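Local coordinates for glycosyl hydrolase (Bacteroides ovatus, PDB 3QC2), which is named as a glycosyl hydrolase and probably folds as a five-bladed beta-propeller, its precise function being left open, at residues A[59-64]-A[154-159]; A[168-173]-A[222-227]; A[308-313]-A[359-364]. All coordinates share one frame; numbering follows the deposited sequence.

Contact 1: residues A[59-64]-A[154-159]; sequences TLYNGE and RNLKDW
Two backbone carbonyl oxygens lie against the ring of Y61: N155 O over one face, R154 O obliquely, 3.4 Å from Y61 CE1. On the opposite face sits N62 OD1 of Y61's own turn, 3.9 Å above the ring plane. With CG anti to the backbone N (chi1 -178°), Y61 reaches out to this loop, and its OH ends 3.5 Å from N155 CB. The ring and the N155 amide run side by side but are turned 89° apart. N155 OD1 takes the backbone N-H of K157 (2.8 Å from K157 N) from above the carbonyl plane and that of D158 on an in-plane lone pair; the first bond makes an Asx turn, with the second an Asx motif, while N155 ND2 donates to D158 OD2. Deeper in, L156 CD1 wedges between T59 CG2 at 3.6 Å and Y61 CB at 3.7 Å, meeting the threonine methyl tip to tip. The type I' turn of hairpin 52-72 thus packs on the loop between strands 146-153 and 160-164, joining two four-stranded sheets. With the N155 amide engaged inside its own loop, the contact probably depends on apolar fit and ring-carbonyl packing rather than directional bonds.

Contact 2: residues A[168-173]-A[222-227]; sequences KAFDGK and WTPIVN
A short, weakly bonded turn at about 169-172, left-handed because F170, D171 and G172 all have positive phi, lies against strand 222-224, its nearest approach bringing A169 CA within 5.2 Å of T223 CA. A169 makes the closest approach; its CB points toward the strand and comes to 3.3 Å from W222 O, and P224 CD, on the same strand-facing side, is 3.9 Å from A169 CB. The same W222 carbonyl is tied back to the turn through water 1, which accepts from A169 N at 2.9 Å and donates to W222 O at 2.7 Å. That oxygen therefore has the A169 methyl packed on it and accepts from a water that A169 N in turn holds. T223 pairs through its backbone with T215 of strand 212-216, and the indole of W222 turns the other way, onto Y202 and M204 of strand 201-206. In what is probably a five-bladed propeller, 168-173 belongs to the connection leading from the sheet that ends in strand 160-164 to the next sheet, and A165, just upstream, bonds to the backbone of W222. Beyond A169, F170 carries the rest of the contact. Its CB leaves roughly alongside the strand, but CG beside the backbone N (chi1 -55°) brings the far end of the ring in among T223, P224 and V226. T223 CG2, anti to its own N, crosses at about a right angle and touches F170 CZ and CE2 equally, at 3.6 Å. The V226 methyls arrive from the other side of the ring plane, CG2 being 3.9 Å from F170 CZ. Between these two groups P224 O meets the ring edge in plane, facing F170 CE2.

Contact 3: residues A[308-313]-A[359-364]; sequences RPMDSF and KADPLP
The guanidinium of R308 is sandwiched: the selenium of selenomethionine M310 sits 3.6 Å above the centre of one face, and P364 CB covers the opposite face, offset toward the rim. At the edge, nearly in plane, comes the carbonyl of P362. R308 grips this one oxygen side-on with two nitrogens, NE at 3.1 Å and NH2 at 2.9 Å from P362 O; the NE bond runs almost down the C=O direction, whereas NH2 stands 39° above the carbonyl plane. The extended chain from CG to NE carries the group there, and the two bonds together with the two covers should fix its rotation. Water 2 also lies at the edge, weakly bonded by NE. D361 works elsewhere, on the backbone: R308 N donates to the anti lone pair of D361 OD2, 2.8 Å away and nearly straight at 174°. The carboxylate does not meet the guanidinium; its charge is paired with R21 instead. M310 CG packs 3.5 Å from D361 OD2. P364 ends the chain, its OXT salt-bridged to K7. This side-on arginine-to-carbonyl grip pins the C-terminal tail to the loop ahead of strand 324-332, at the surface of what is probably a five-bladed beta-propeller.

How the contacts relate
The three contacts follow one another along the chain without nesting, and none touches another. Contact 1 and contact 2 are the nearest pair, about 12 Å between closest atoms and 30 Å between centres; strand 160-164 leads from the loop of the first to the turn of the second. Contact 3 stands about 18 Å from contact 1 and about 28 Å from contact 2 at the nearest atoms, and lies across the centre of the chain from contact 2. All are peripheral, with centres 17 to 23 Å from the chain's centre. Contacts 1 and 2 link successive sheets, whereas contact 3 secures the C-terminal tail.

Contact 1: residues A[59-64]-A[154-159]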
# COMPACT_ATOMS: atom_id res chain seq x y z
N THR A 59 -6.79 3.44 -7.83
CA THR A 59 -6.66 4.70 -8.49
C THR A 59 -7.91 5.02 -9.30
O THR A 59 -8.85 4.23 -9.34
CB THR A 59 -5.39 4.72 -9.39
OG1 THR A 59 -5.20 6.02 -9.93
CG2 THR A 59 -5.50 3.69 -10.53
N LEU A 60 -7.91 6.20 -9.92
CA LEU A 60 -9.02 6.65 -10.74
C LEU A 60 -8.62 6.55 -12.22
O LEU A 60 -7.51 6.96 -12.60
CB LEU A 60 -9.35 8.09 -10.40
CG LEU A 60 -10.54 8.73 -11.10
CD1 LEU A 60 -11.83 7.98 -10.75
CD2 LEU A 60 -10.65 10.23 -10.74
N TYR A 61 -9.53 6.01 -13.04
CA TYR A 61 -9.32 5.87 -14.49
C TYR A 61 -10.67 5.85 -15.22
O TYR A 61 -11.52 5.02 -14.91
CB TYR A 61 -8.53 4.58 -14.79
CG TYR A 61 -8.21 4.33 -16.27
CD1 TYR A 61 -7.23 5.08 -16.93
CD2 TYR A 61 -8.86 3.31 -16.99
CE1 TYR A 61 -6.91 4.84 -18.28
CE2 TYR A 61 -8.55 3.07 -18.34
CZ TYR A 61 -7.57 3.83 -18.98
OH TYR A 61 -7.26 3.61 -20.29
N ASN A 62 -10.86 6.78 -16.17
CA ASN A 62 -12.10 6.87 -16.97
C ASN A 62 -13.38 6.93 -16.14
O ASN A 62 -14.35 6.23 -16.43
CB ASN A 62 -12.18 5.69 -17.97
CG ASN A 62 -11.43 5.96 -19.26
OD1 ASN A 62 -10.41 6.68 -19.28
ND2 ASN A 62 -11.93 5.38 -20.36
N GLY A 63 -13.38 7.77 -15.11
CA GLY A 63 -14.56 7.92 -14.24
C GLY A 63 -14.90 6.67 -13.42
O GLY A 63 -16.02 6.53 -12.94
N GLU A 64 -13.93 5.76 -13.26
CA GLU A 64 -14.12 4.51 -12.51
C GLU A 64 -12.96 4.25 -11.60
O GLU A 64 -11.84 4.70 -11.86
CB GLU A 64 -14.25 3.33 -13.46
CG GLU A 64 -15.51 3.33 -14.29
CD GLU A 64 -15.62 2.10 -15.20
OE1 GLU A 64 -14.59 1.40 -15.40
OE2 GLU A 64 -16.73 1.85 -15.74
N ARG A 154 -0.22 3.85 -18.90
CA ARG A 154 -1.23 4.87 -19.23
C ARG A 154 -2.66 4.31 -19.24
O ARG A 154 -3.61 5.08 -19.19
CB ARG A 154 -0.88 5.59 -20.53
CG ARG A 154 0.36 6.47 -20.33
CD ARG A 154 0.71 7.34 -21.49
NE ARG A 154 1.89 8.14 -21.13
CZ ARG A 154 1.86 9.32 -20.48
NH1 ARG A 154 0.69 9.89 -20.12
NH2 ARG A 154 3.01 9.94 -20.20
N ASN A 155 -2.79 2.97 -19.27
CA ASN A 155 -4.11 2.31 -19.26
C ASN A 155 -4.28 1.29 -18.11
O ASN A 155 -5.28 0.57 -18.07
CB ASN A 155 -4.37 1.61 -20.61
CG ASN A 155 -3.45 0.42 -20.85
OD1 ASN A 155 -2.65 0.05 -19.97
ND2 ASN A 155 -3.54 -0.17 -22.04
N LEU A 156 -3.29 1.23 -17.21
CA LEU A 156 -3.29 0.31 -16.04
C LEU A 156 -3.26 -1.21 -16.40
O LEU A 156 -3.47 -2.07 -15.52
CB LEU A 156 -4.47 0.63 -15.09
CG LEU A 156 -4.46 2.04 -14.46
CD1 LEU A 156 -5.80 2.35 -13.83
CD2 LEU A 156 -3.32 2.20 -13.43
N LYS A 157 -3.01 -1.54 -17.69
CA LYS A 157 -2.91 -2.95 -18.16
C LYS A 157 -1.55 -3.26 -18.80
O LYS A 157 -0.94 -4.30 -18.51
CB LYS A 157 -4.04 -3.30 -19.14
CG LYS A 157 -5.44 -3.44 -18.46
CD LYS A 157 -6.49 -4.05 -19.43
CE LYS A 157 -7.81 -4.34 -18.71
NZ LYS A 157 -8.87 -4.92 -19.60
N ASP A 158 -1.08 -2.36 -19.68
CA ASP A 158 0.21 -2.52 -20.35
C ASP A 158 1.28 -1.76 -19.58
O ASP A 158 1.42 -0.54 -19.75
CB ASP A 158 0.11 -2.01 -21.78
CG ASP A 158 -0.95 -2.75 -22.58
OD1 ASP A 158 -1.14 -3.98 -22.37
OD2 ASP A 158 -1.61 -2.11 -23.43
N TRP A 159 2.02 -2.47 -18.74
CA TRP A 159 3.04 -1.86 -17.87
C TRP A 159 4.45 -1.96 -18.40
O TRP A 159 4.81 -2.94 -19.06
CB TRP A 159 2.99 -2.51 -16.49
CG TRP A 159 1.72 -2.25 -15.81
CD1 TRP A 159 0.59 -3.00 -15.87
CD2 TRP A 159 1.42 -1.14 -14.96
NE1 TRP A 159 -0.40 -2.43 -15.09
CE2 TRP A 159 0.09 -1.29 -14.53
CE3 TRP A 159 2.16 -0.03 -14.52
CZ2 TRP A 159 -0.53 -0.37 -13.68
CZ3 TRP A 159 1.55 0.88 -13.67
CH2 TRP A 159 0.21 0.71 -13.26

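Contact 2: residues A[168-173]-A[222-227]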
# COMPACT_ATOMS: atom_id res chain seq x y z
N LYS A 168 20.13 3.28 -9.54
CA LYS A 168 21.23 4.17 -10.01
C LYS A 168 21.77 5.15 -8.96
O LYS A 168 22.95 5.51 -9.00
CB LYS A 168 20.76 4.96 -11.24
CG LYS A 168 20.39 4.08 -12.45
N ALA A 169 20.91 5.58 -8.03
CA ALA A 169 21.29 6.56 -6.99
C ALA A 169 22.66 6.27 -6.33
O ALA A 169 22.95 5.14 -5.93
CB ALA A 169 20.19 6.62 -5.92
N PHE A 170 23.48 7.32 -6.24
CA PHE A 170 24.83 7.23 -5.61
C PHE A 170 25.69 6.08 -6.16
O PHE A 170 26.26 5.29 -5.39
CB PHE A 170 24.71 7.09 -4.08
CG PHE A 170 23.90 8.18 -3.42
CD1 PHE A 170 24.35 9.51 -3.41
CD2 PHE A 170 22.70 7.88 -2.76
CE1 PHE A 170 23.60 10.52 -2.79
CE2 PHE A 170 21.95 8.89 -2.13
CZ PHE A 170 22.41 10.21 -2.15
N ASP A 171 25.77 5.98 -7.49
CA ASP A 171 26.60 4.95 -8.18
C ASP A 171 26.24 3.49 -7.84
O ASP A 171 27.11 2.62 -7.78
CB ASP A 171 28.08 5.20 -7.90
CG ASP A 171 28.54 6.56 -8.38
OD1 ASP A 171 28.46 6.81 -9.61
OD2 ASP A 171 28.99 7.38 -7.52
N GLY A 172 24.95 3.24 -7.63
CA GLY A 172 24.46 1.89 -7.34
C GLY A 172 24.68 1.43 -5.92
O GLY A 172 24.63 0.23 -5.64
N LYS A 173 24.92 2.38 -5.02
CA LYS A 173 25.16 2.07 -3.59
C LYS A 173 24.01 1.27 -2.95
O LYS A 173 24.25 0.37 -2.15
CB LYS A 173 25.40 3.36 -2.80
CG LYS A 173 25.70 3.15 -1.31
N TRP A 222 14.93 7.07 -8.30
CA TRP A 222 14.76 7.71 -7.00
C TRP A 222 16.05 7.74 -6.22
O TRP A 222 16.87 6.83 -6.31
CB TRP A 222 13.67 7.01 -6.19
CG TRP A 222 12.33 7.20 -6.77
CD1 TRP A 222 11.76 6.49 -7.79
CD2 TRP A 222 11.37 8.18 -6.37
NE1 TRP A 222 10.51 6.97 -8.06
CE2 TRP A 222 10.23 8.00 -7.21
CE3 TRP A 222 11.35 9.19 -5.40
CZ2 TRP A 222 9.07 8.81 -7.09
CZ3 TRP A 222 10.19 10.00 -5.28
CH2 TRP A 222 9.07 9.80 -6.13
N THR A 223 16.22 8.81 -5.45
CA THR A 223 17.40 9.02 -4.62
C THR A 223 16.95 9.12 -3.15
O THR A 223 16.24 10.06 -2.79
CB THR A 223 18.14 10.31 -5.03
OG1 THR A 223 18.45 10.27 -6.43
CG2 THR A 223 19.43 10.48 -4.23
N PRO A 224 17.36 8.15 -2.31
CA PRO A 224 16.95 8.22 -0.89
C PRO A 224 17.53 9.42 -0.18
O PRO A 224 18.63 9.87 -0.52
CB PRO A 224 17.53 6.92 -0.28
CG PRO A 224 17.97 6.10 -1.41
CD PRO A 224 18.24 7.00 -2.56
N ILE A 225 16.78 9.96 0.79
CA ILE A 225 17.25 11.09 1.58
C ILE A 225 18.21 10.51 2.58
O ILE A 225 17.88 9.56 3.30
CB ILE A 225 16.09 11.83 2.24
CG1 ILE A 225 15.24 12.50 1.14
CG2 ILE A 225 16.60 12.89 3.23
CD1 ILE A 225 14.08 13.29 1.65
N VAL A 226 19.40 11.06 2.62
CA VAL A 226 20.44 10.51 3.47
C VAL A 226 21.04 11.52 4.44
O VAL A 226 20.90 12.72 4.27
CB VAL A 226 21.59 9.89 2.59
CG1 VAL A 226 21.04 8.77 1.73
CG2 VAL A 226 22.25 10.96 1.71
N ASN A 227 21.68 10.99 5.47
CA ASN A 227 22.34 11.78 6.49
C ASN A 227 23.70 12.27 6.00
O ASN A 227 24.13 11.95 4.88
CB ASN A 227 22.53 10.93 7.76
CG ASN A 227 21.21 10.61 8.46
OD1 ASN A 227 20.42 11.50 8.75
ND2 ASN A 227 20.99 9.34 8.76
O HOH W 1 18.08 5.85 -8.50

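Contact 3: residues A[308-313]-A[359-364]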
# COMPACT_ATOMS: atom_id res chain seq x y z
N ARG A 308 -8.82 -0.73 12.40
CA ARG A 308 -8.27 -2.03 12.84
C ARG A 308 -9.26 -3.15 12.55
O ARG A 308 -10.40 -2.88 12.18
CB ARG A 308 -7.93 -1.98 14.33
CG ARG A 308 -9.13 -1.79 15.25
CD ARG A 308 -8.67 -1.63 16.68
NE ARG A 308 -9.78 -1.46 17.62
CZ ARG A 308 -10.45 -2.46 18.20
NH1 ARG A 308 -10.16 -3.75 17.93
NH2 ARG A 308 -11.44 -2.17 19.04
N PRO A 309 -8.82 -4.43 12.71
CA PRO A 309 -9.73 -5.55 12.47
C PRO A 309 -10.93 -5.52 13.39
O PRO A 309 -10.77 -5.49 14.61
CB PRO A 309 -8.86 -6.78 12.76
CG PRO A 309 -7.50 -6.34 12.47
CD PRO A 309 -7.43 -4.89 12.88
N MSE A 310 -12.13 -5.50 12.80
CA MSE A 310 -13.40 -5.47 13.56
C MSE A 310 -14.37 -6.56 13.15
O MSE A 310 -15.04 -7.14 13.99
CB MSE A 310 -14.10 -4.12 13.36
CG MSE A 310 -13.35 -2.90 13.87
SE MSE A 310 -13.14 -2.87 15.79
CE MSE A 310 -15.04 -2.94 16.30
N ASP A 311 -14.46 -6.83 11.85
CA ASP A 311 -15.39 -7.81 11.32
C ASP A 311 -14.73 -9.14 10.98
O ASP A 311 -13.50 -9.23 10.85
CB ASP A 311 -16.10 -7.22 10.09
CG ASP A 311 -16.94 -5.96 10.43
OD1 ASP A 311 -17.15 -5.68 11.64
OD2 ASP A 311 -17.38 -5.26 9.48
N SER A 312 -15.57 -10.18 10.84
CA SER A 312 -15.09 -11.54 10.59
C SER A 312 -14.33 -11.69 9.27
O SER A 312 -13.39 -12.48 9.20
CB SER A 312 -16.25 -12.55 10.66
OG SER A 312 -17.30 -12.22 9.75
N PHE A 313 -14.71 -10.92 8.23
CA PHE A 313 -14.01 -11.01 6.92
C PHE A 313 -12.56 -10.53 7.01
O PHE A 313 -11.74 -10.87 6.15
CB PHE A 313 -14.76 -10.26 5.79
CG PHE A 313 -14.72 -8.75 5.90
CD1 PHE A 313 -13.67 -8.03 5.33
CD2 PHE A 313 -15.72 -8.06 6.56
CE1 PHE A 313 -13.63 -6.62 5.43
CE2 PHE A 313 -15.69 -6.65 6.67
CZ PHE A 313 -14.65 -5.94 6.11
N LYS A 359 -17.37 8.13 13.18
CA LYS A 359 -16.36 7.88 14.20
C LYS A 359 -15.37 6.85 13.67
O LYS A 359 -15.71 6.05 12.79
CB LYS A 359 -17.00 7.36 15.48
CG LYS A 359 -17.92 8.36 16.18
CD LYS A 359 -18.64 7.72 17.38
CE LYS A 359 -19.59 8.71 18.04
NZ LYS A 359 -20.40 8.06 19.13
N ALA A 360 -14.15 6.87 14.19
CA ALA A 360 -13.14 5.87 13.81
C ALA A 360 -13.46 4.57 14.55
O ALA A 360 -14.42 4.51 15.34
CB ALA A 360 -11.78 6.35 14.16
N ASP A 361 -12.70 3.51 14.28
CA ASP A 361 -12.92 2.26 14.99
C ASP A 361 -12.70 2.55 16.46
O ASP A 361 -11.76 3.28 16.82
CB ASP A 361 -11.97 1.14 14.52
CG ASP A 361 -12.38 0.54 13.17
OD1 ASP A 361 -13.53 0.71 12.76
OD2 ASP A 361 -11.55 -0.14 12.55
N PRO A 362 -13.57 2.02 17.33
CA PRO A 362 -13.41 2.30 18.75
C PRO A 362 -12.19 1.62 19.33
O PRO A 362 -11.66 0.68 18.76
CB PRO A 362 -14.70 1.74 19.36
CG PRO A 362 -15.15 0.71 18.42
CD PRO A 362 -14.74 1.17 17.06
N LEU A 363 -11.74 2.11 20.47
CA LEU A 363 -10.60 1.53 21.15
C LEU A 363 -11.06 0.20 21.72
O LEU A 363 -12.23 0.04 22.05
CB LEU A 363 -10.11 2.45 22.26
CG LEU A 363 -9.81 3.90 21.88
CD1 LEU A 363 -9.34 4.68 23.11
CD2 LEU A 363 -8.79 3.99 20.72
N PRO A 364 -10.15 -0.78 21.83
CA PRO A 364 -10.53 -2.10 22.37
C PRO A 364 -10.86 -2.06 23.88
O PRO A 364 -10.36 -1.21 24.62
CB PRO A 364 -9.29 -2.95 22.11
CG PRO A 364 -8.17 -1.98 22.07
CD PRO A 364 -8.72 -0.70 21.52
OXT PRO A 364 -11.63 -2.87 24.39
O HOH W 2 -9.06 1.58 16.67